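Local structure of 4-hydroxy-tetrahydrodipicolinate synthase (Methylacidiphilum fumariolicum SolV, 6T3T) at residues E58-T63 with I95-V100; R26-Q31 with D37-V42; Q235-L240 with S287-K292. The protein probably catalyses the condensation of pyruvate with aspartate-beta-semialdehyde to 4-hydroxy-tetrahydrodipicolinate, a step of lysine biosynthesis by the diaminopimelate route. All blocks are in the same frame, centred on the assembly; numbering follows the deposited sequence.

Contact 1 of 3, residues E58-T63 with I95-V100; sequences ELVRLT and IGVDGV
Ile95 and Val97 press against Val60 and Arg61 on the outer layer of a (beta/alpha)8 TIM barrel, where the end of helix 82-95 and the approach to strand 99-103 meet helix 53-67. Ile95 covers the backbone at Arg61 with two branches. Its CD1 lies 3.9 Å from Arg61 CB, while CG2, anti to the backbone N of Ile95, comes to 4.0 Å from Arg61 CA and also faces the carbonyl O of Val60. With an alanine here both branches go, which would probably leave Arg61 CB and the adjoining helix backbone facing a gap. The valines meet deeper in the protein and lie roughly perpendicular, CG1 of Val60 resting 3.8 Å from CG1 of Val97. Val60 brings this methyl to its partner by holding it anti to its own backbone N (chi1 175°). Between Ile95 and Val97, Gly96 ends helix 82-95 with a positive phi and turns the chain toward the strand. Both valines also touch strand 72-76, Val60 at Ala75 and Val97 at Ile73, so the contact closes over that strand from outside. No hydrogen bond joins the two segments. Asp98 OD2 accepts from the backbone N of Ile73, and the Arg61 guanidinium turns back along its own helix to Glu58. There Arg61 NH2 meets Glu58 OE1 at 2.7 Å in a nearly straight salt bridge, with the oxygen almost in the guanidinium plane.

Contact 2 of 3, residues R26-Q31 with D37-V42; sequences RLLEHQ and DGIVPV
Ile39 reaches from strand 38-40 toward helix 21-32 and sets its CD1 methyl against Leu28 and Gln31, one turn apart. This is the tight part of the contact: Ile39 CD1 is 3.9 Å from Gln31 CB, with Gln31 CG equally near, and 4.0 Å from Leu28 CD2. The other branch, Ile39 CG2, also comes up to Leu28 CD2, so that leucine methyl meets the isoleucine on both of its arms. All three side chains are buried. Gln31 gives the interface only its aliphatic part. A bend at chi2 (-58°) turns the amide aside, where OE1 is hydrogen-bonded to Thr8 OG1 and NE2 to the carbonyl O of Ser208. The outer side of the helix is looser: Arg26 and His30 are exposed, and Glu29 makes a salt bridge with Arg70. Helix and strand form the second half of a beta-alpha-beta crossover of the TIM barrel, one that starts from strand 5-9. Gly38 pairs by backbone hydrogen bonds with Thr8 of that strand, and Ile39 pairs with Lys72 and Phe74 at the other edge. Helix 21-32 in turn packs through Leu28 on Ile66 of helix 53-67 and through Gln31 on Pro212 of helix 212-223, touching the helices that follow strands 38-40 and 202-205.

Contact 3 of 3, residues Q235-L240 with S287-K292; sequences QTLYPL and SRTKEK
Thr236 and Lys292 run alongside each other head to tail, with the methyl CG2 of the threonine 3.8 Å from CB of the lysine. Further along, Thr289 offers both of its branches to helix 227-243. Its CG2 meets Leu237 CD2 at 4.0 Å, the two side chains lying roughly perpendicular, and its OG1 lies 3.7 Å from Leu240 CB. These contacts join helices 227-243 and 276-295, part of the helical C-terminal region that follows the barrel; locally they run nearly antiparallel, at 166°, with axes 9.2 Å apart. The next shell is water. Pro239 has no N-H to give, and the helix kinks there, so the usual bond from Leu240 N to Thr236 O is replaced by a bridging water. That water donates to Thr236 O at 2.9 Å, accepts from Leu240 N, and gives its second proton to Thr289 OG1 at 2.8 Å. The hydroxyl of Thr289 is hydrogen-bonded as well to the carbonyl O of Thr285, one turn back. A second water donates to Gln235 O, the carbonyl one turn before Pro239, and accepts from NZ of the extended Lys292. Beyond lies the second subunit: Tyr238 OH is hydrogen-bonded to Asp169 of that subunit, and Pro239 and Lys292 pack on its Glu176. Methyl and methylene contacts thus supply the direct packing, while the polar link between the helices runs through water at carbonyls that the turn around Pro239 leaves without their usual i+4 N-H.

Overall arrangement
Along the chain contact 2 comes first, then contact 1, then contact 3. Contacts 1 and 2 are neighbours on the barrel wall, their centres about 11 Å apart: strand 38-40 leads on to helix 53-67, and both contacts reach the same eight-stranded sheet. They touch directly, Val42 packing on Leu59 and Val60, and Leu28 on Thr63, so the two form one continuous layer of helices over strands. Contact 3 lies in the C-terminal helices, its centre about 22 Å from that of contact 2 and about 32 Å from that of contact 1, across the chain's centre. The first two therefore belong to the barrel wall, untouched by other subunits, whereas the third borders a neighbouring subunit of the tetramer.

Contact 1 of 3, residues E58-T63 with I95-V100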
# COMPACT_ATOMS: atom_id res chain seq x y z
N GLU A 58 -26.97 19.26 -19.70
CA GLU A 58 -26.91 20.68 -20.04
C GLU A 58 -25.47 21.21 -20.11
O GLU A 58 -25.16 22.05 -20.96
CB GLU A 58 -27.72 21.50 -19.05
CG GLU A 58 -27.89 22.95 -19.47
CD GLU A 58 -28.67 23.10 -20.78
OE1 GLU A 58 -29.45 22.17 -21.14
OE2 GLU A 58 -28.53 24.15 -21.44
N LEU A 59 -24.60 20.77 -19.21
CA LEU A 59 -23.21 21.24 -19.27
C LEU A 59 -22.55 20.78 -20.55
O LEU A 59 -21.83 21.55 -21.21
CB LEU A 59 -22.42 20.74 -18.06
CG LEU A 59 -22.37 21.65 -16.82
CD1 LEU A 59 -22.15 20.82 -15.57
CD2 LEU A 59 -21.28 22.73 -16.94
N VAL A 60 -22.84 19.54 -20.98
CA VAL A 60 -22.26 19.06 -22.22
C VAL A 60 -22.82 19.82 -23.41
O VAL A 60 -22.08 20.21 -24.33
CB VAL A 60 -22.48 17.55 -22.37
CG1 VAL A 60 -21.97 17.06 -23.75
CG2 VAL A 60 -21.78 16.86 -21.24
N ARG A 61 -24.12 20.10 -23.39
CA ARG A 61 -24.74 20.85 -24.48
C ARG A 61 -24.20 22.27 -24.54
O ARG A 61 -23.91 22.78 -25.63
CB ARG A 61 -26.26 20.85 -24.33
CG ARG A 61 -26.99 21.28 -25.60
CD ARG A 61 -28.40 20.75 -25.57
NE ARG A 61 -28.87 20.72 -24.20
CZ ARG A 61 -29.64 19.76 -23.68
NH1 ARG A 61 -30.01 18.72 -24.43
NH2 ARG A 61 -30.00 19.84 -22.40
N LEU A 62 -24.11 22.94 -23.39
CA LEU A 62 -23.60 24.31 -23.37
C LEU A 62 -22.18 24.37 -23.89
O LEU A 62 -21.83 25.28 -24.65
CB LEU A 62 -23.62 24.85 -21.95
CG LEU A 62 -24.98 25.31 -21.46
CD1 LEU A 62 -24.93 25.39 -19.93
CD2 LEU A 62 -25.32 26.65 -22.09
N THR A 63 -21.34 23.42 -23.47
CA THR A 63 -19.97 23.36 -23.95
C THR A 63 -19.95 23.21 -25.47
O THR A 63 -19.21 23.92 -26.15
CB THR A 63 -19.22 22.21 -23.26
OG1 THR A 63 -19.25 22.39 -21.84
CG2 THR A 63 -17.77 22.15 -23.74
N ILE A 95 -26.01 15.13 -28.75
CA ILE A 95 -25.60 16.53 -28.67
C ILE A 95 -24.55 16.84 -29.74
O ILE A 95 -24.50 17.95 -30.28
CB ILE A 95 -25.11 16.86 -27.24
CG1 ILE A 95 -26.32 17.17 -26.33
CG2 ILE A 95 -24.11 18.01 -27.24
CD1 ILE A 95 -26.04 16.96 -24.86
N GLY A 96 -23.68 15.87 -30.06
CA GLY A 96 -22.74 16.02 -31.16
C GLY A 96 -21.31 16.30 -30.76
O GLY A 96 -20.62 17.09 -31.41
N VAL A 97 -20.80 15.59 -29.76
CA VAL A 97 -19.42 15.80 -29.31
C VAL A 97 -18.47 15.04 -30.22
O VAL A 97 -18.90 14.28 -31.10
CB VAL A 97 -19.26 15.37 -27.84
CG1 VAL A 97 -20.24 16.10 -26.94
CG2 VAL A 97 -19.47 13.84 -27.71
N ASP A 98 -17.18 15.22 -30.03
CA ASP A 98 -16.22 14.47 -30.82
C ASP A 98 -15.92 13.09 -30.26
O ASP A 98 -15.46 12.23 -31.02
CB ASP A 98 -14.94 15.27 -30.94
CG ASP A 98 -15.19 16.64 -31.49
OD1 ASP A 98 -15.63 16.74 -32.65
OD2 ASP A 98 -15.03 17.61 -30.72
N GLY A 99 -16.19 12.85 -28.98
CA GLY A 99 -15.88 11.57 -28.35
C GLY A 99 -16.24 11.62 -26.88
O GLY A 99 -16.67 12.66 -26.37
N VAL A 100 -16.02 10.51 -26.17
CA VAL A 100 -16.37 10.44 -24.75
C VAL A 100 -15.20 9.89 -23.94
O VAL A 100 -14.36 9.15 -24.46
CB VAL A 100 -17.64 9.61 -24.44
CG1 VAL A 100 -18.89 10.33 -24.92
CG2 VAL A 100 -17.55 8.18 -25.00

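Contact 2 of 3, residues R26-Q31 with D37-V42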
# COMPACT_ATOMS: atom_id res chain seq x y z
N ARG A 26 -16.87 32.33 -20.39
CA ARG A 26 -15.58 33.00 -20.29
C ARG A 26 -14.45 31.99 -20.20
O ARG A 26 -13.39 32.17 -20.80
CB ARG A 26 -15.51 33.98 -19.11
CG ARG A 26 -14.30 34.93 -19.30
CD ARG A 26 -14.22 36.16 -18.37
NE ARG A 26 -15.33 37.12 -18.53
CZ ARG A 26 -15.56 37.87 -19.61
NH1 ARG A 26 -14.77 37.78 -20.68
NH2 ARG A 26 -16.59 38.71 -19.63
N LEU A 27 -14.65 30.93 -19.40
CA LEU A 27 -13.60 29.92 -19.24
C LEU A 27 -13.32 29.21 -20.56
O LEU A 27 -12.16 28.97 -20.91
CB LEU A 27 -13.99 28.95 -18.12
CG LEU A 27 -13.15 27.73 -17.76
CD1 LEU A 27 -12.02 28.01 -16.74
CD2 LEU A 27 -14.09 26.66 -17.21
N LEU A 28 -14.38 28.87 -21.30
CA LEU A 28 -14.21 28.17 -22.57
C LEU A 28 -13.47 29.04 -23.58
O LEU A 28 -12.57 28.56 -24.28
CB LEU A 28 -15.57 27.71 -23.09
CG LEU A 28 -16.10 26.51 -22.31
CD1 LEU A 28 -17.54 26.16 -22.72
CD2 LEU A 28 -15.17 25.35 -22.55
N GLU A 29 -13.81 30.33 -23.66
CA GLU A 29 -13.11 31.23 -24.57
C GLU A 29 -11.64 31.36 -24.19
O GLU A 29 -10.77 31.41 -25.07
CB GLU A 29 -13.77 32.60 -24.59
CG GLU A 29 -15.20 32.58 -25.16
CD GLU A 29 -15.27 32.17 -26.65
OE1 GLU A 29 -14.24 32.20 -27.37
OE2 GLU A 29 -16.38 31.84 -27.11
N HIS A 30 -11.33 31.45 -22.90
CA HIS A 30 -9.93 31.55 -22.49
C HIS A 30 -9.16 30.30 -22.92
O HIS A 30 -7.99 30.39 -23.31
CB HIS A 30 -9.84 31.78 -20.97
CG HIS A 30 -8.48 32.24 -20.50
ND1 HIS A 30 -7.85 33.37 -21.00
CD2 HIS A 30 -7.64 31.72 -19.57
CE1 HIS A 30 -6.68 33.51 -20.40
NE2 HIS A 30 -6.52 32.53 -19.54
N GLN A 31 -9.81 29.12 -22.88
CA GLN A 31 -9.16 27.90 -23.35
C GLN A 31 -8.87 27.98 -24.85
O GLN A 31 -7.74 27.75 -25.29
CB GLN A 31 -10.01 26.66 -23.04
CG GLN A 31 -10.27 26.37 -21.52
CD GLN A 31 -8.96 26.19 -20.75
OE1 GLN A 31 -8.17 25.29 -21.05
NE2 GLN A 31 -8.70 27.09 -19.81
N ASP A 37 -6.23 21.97 -27.19
CA ASP A 37 -6.72 21.14 -28.27
C ASP A 37 -8.15 20.68 -28.07
O ASP A 37 -8.82 20.36 -29.07
CB ASP A 37 -5.81 19.94 -28.46
CG ASP A 37 -4.42 20.36 -28.88
OD1 ASP A 37 -4.30 20.87 -30.00
OD2 ASP A 37 -3.49 20.30 -28.04
N GLY A 38 -8.63 20.63 -26.84
CA GLY A 38 -9.98 20.15 -26.62
C GLY A 38 -10.37 20.28 -25.17
O GLY A 38 -9.56 20.65 -24.31
N ILE A 39 -11.62 19.93 -24.90
CA ILE A 39 -12.26 20.12 -23.60
C ILE A 39 -12.85 18.79 -23.15
O ILE A 39 -13.45 18.06 -23.95
CB ILE A 39 -13.36 21.21 -23.69
CG1 ILE A 39 -12.80 22.53 -24.24
CG2 ILE A 39 -14.04 21.43 -22.32
CD1 ILE A 39 -11.86 23.27 -23.29
N VAL A 40 -12.70 18.48 -21.87
CA VAL A 40 -13.40 17.36 -21.24
C VAL A 40 -14.40 17.94 -20.24
O VAL A 40 -14.03 18.24 -19.10
CB VAL A 40 -12.43 16.41 -20.54
CG1 VAL A 40 -13.21 15.38 -19.77
CG2 VAL A 40 -11.53 15.77 -21.55
N PRO A 41 -15.65 18.13 -20.61
CA PRO A 41 -16.64 18.62 -19.65
C PRO A 41 -17.16 17.47 -18.80
O PRO A 41 -17.18 16.32 -19.23
CB PRO A 41 -17.74 19.21 -20.54
CG PRO A 41 -17.69 18.33 -21.78
CD PRO A 41 -16.25 17.85 -21.93
N VAL A 42 -17.59 17.83 -17.59
CA VAL A 42 -18.28 16.96 -16.62
C VAL A 42 -17.56 15.64 -16.37
O VAL A 42 -18.19 14.57 -16.35
CB VAL A 42 -19.75 16.74 -17.03
CG1 VAL A 42 -20.44 18.07 -17.20
CG2 VAL A 42 -19.92 15.90 -18.31

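Contact 3 of 3, residues Q235-L240 with S287-K292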
# COMPACT_ATOMS: atom_id res chain seq x y z
N GLN A 235 9.41 22.35 -14.26
CA GLN A 235 9.88 22.72 -12.92
C GLN A 235 9.27 24.04 -12.47
O GLN A 235 8.96 24.22 -11.28
CB GLN A 235 11.43 22.81 -12.88
CG GLN A 235 12.20 21.48 -13.13
CD GLN A 235 13.71 21.63 -13.48
OE1 GLN A 235 14.23 22.74 -13.59
NE2 GLN A 235 14.39 20.51 -13.64
N THR A 236 9.03 24.94 -13.42
CA THR A 236 8.35 26.19 -13.11
C THR A 236 6.94 25.92 -12.60
O THR A 236 6.48 26.58 -11.66
CB THR A 236 8.27 27.08 -14.36
OG1 THR A 236 9.59 27.40 -14.82
CG2 THR A 236 7.52 28.37 -14.04
N LEU A 237 6.23 24.97 -13.22
CA LEU A 237 4.86 24.71 -12.84
C LEU A 237 4.72 23.68 -11.73
O LEU A 237 3.65 23.60 -11.12
CB LEU A 237 4.06 24.21 -14.05
CG LEU A 237 3.71 25.28 -15.08
CD1 LEU A 237 3.33 24.58 -16.36
CD2 LEU A 237 2.59 26.16 -14.58
N TYR A 238 5.77 22.90 -11.43
CA TYR A 238 5.63 21.74 -10.55
C TYR A 238 5.00 22.04 -9.19
O TYR A 238 4.12 21.26 -8.76
CB TYR A 238 6.98 21.02 -10.36
CG TYR A 238 6.77 19.83 -9.48
CD1 TYR A 238 6.08 18.71 -9.95
CD2 TYR A 238 7.13 19.85 -8.14
CE1 TYR A 238 5.82 17.64 -9.14
CE2 TYR A 238 6.88 18.77 -7.31
CZ TYR A 238 6.22 17.67 -7.82
OH TYR A 238 5.96 16.61 -6.99
N PRO A 239 5.39 23.08 -8.46
CA PRO A 239 4.71 23.34 -7.17
C PRO A 239 3.23 23.63 -7.32
O PRO A 239 2.43 23.22 -6.46
CB PRO A 239 5.48 24.54 -6.61
CG PRO A 239 6.89 24.34 -7.19
CD PRO A 239 6.59 23.93 -8.60
N LEU A 240 2.82 24.29 -8.41
CA LEU A 240 1.39 24.42 -8.67
C LEU A 240 0.75 23.05 -8.93
O LEU A 240 -0.30 22.74 -8.36
CB LEU A 240 1.13 25.37 -9.85
CG LEU A 240 -0.39 25.51 -10.13
CD1 LEU A 240 -1.08 26.36 -9.09
CD2 LEU A 240 -0.65 26.05 -11.52
N SER A 287 0.61 32.76 -6.45
CA SER A 287 1.32 34.01 -6.71
C SER A 287 2.71 33.75 -7.28
O SER A 287 3.11 34.35 -8.28
CB SER A 287 1.44 34.82 -5.41
OG SER A 287 0.28 35.61 -5.25
N ARG A 288 3.46 32.85 -6.65
CA ARG A 288 4.82 32.53 -7.08
C ARG A 288 4.84 32.00 -8.50
O ARG A 288 5.78 32.27 -9.26
CB ARG A 288 5.44 31.50 -6.13
CG ARG A 288 5.83 32.05 -4.78
CD ARG A 288 6.30 31.01 -3.75
NE ARG A 288 6.66 31.70 -2.51
CZ ARG A 288 6.93 31.11 -1.35
NH1 ARG A 288 7.24 31.86 -0.29
NH2 ARG A 288 6.90 29.78 -1.22
N THR A 289 3.84 31.20 -8.86
CA THR A 289 3.80 30.60 -10.19
C THR A 289 3.64 31.65 -11.28
O THR A 289 4.26 31.55 -12.36
CB THR A 289 2.66 29.60 -10.25
OG1 THR A 289 2.89 28.59 -9.27
CG2 THR A 289 2.57 28.95 -11.65
N LYS A 290 2.80 32.64 -11.04
CA LYS A 290 2.56 33.67 -12.03
C LYS A 290 3.83 34.43 -12.35
O LYS A 290 4.18 34.62 -13.52
CB LYS A 290 1.50 34.64 -11.53
CG LYS A 290 0.16 33.98 -11.38
CD LYS A 290 -0.93 35.02 -11.26
CE LYS A 290 -2.22 34.33 -10.77
NZ LYS A 290 -3.41 35.24 -10.77
N GLU A 291 4.56 34.83 -11.30
CA GLU A 291 5.81 35.55 -11.52
C GLU A 291 6.86 34.65 -12.17
O GLU A 291 7.56 35.08 -13.09
CB GLU A 291 6.31 36.19 -10.23
CG GLU A 291 7.74 36.65 -10.38
CD GLU A 291 7.90 37.74 -11.47
OE1 GLU A 291 9.02 38.32 -11.56
OE2 GLU A 291 6.92 38.07 -12.21
N LYS A 292 6.96 33.39 -11.74
CA LYS A 292 7.96 32.51 -12.35
C LYS A 292 7.65 32.25 -13.83
O LYS A 292 8.56 32.23 -14.67
CB LYS A 292 8.03 31.18 -11.60
CG LYS A 292 8.56 31.25 -10.14
CD LYS A 292 8.35 29.88 -9.51
CE LYS A 292 9.11 29.71 -8.18
NZ LYS A 292 9.00 28.30 -7.64
O HOH W 1 9.79 25.91 -9.35
O HOH W 2 4.68 26.46 -9.39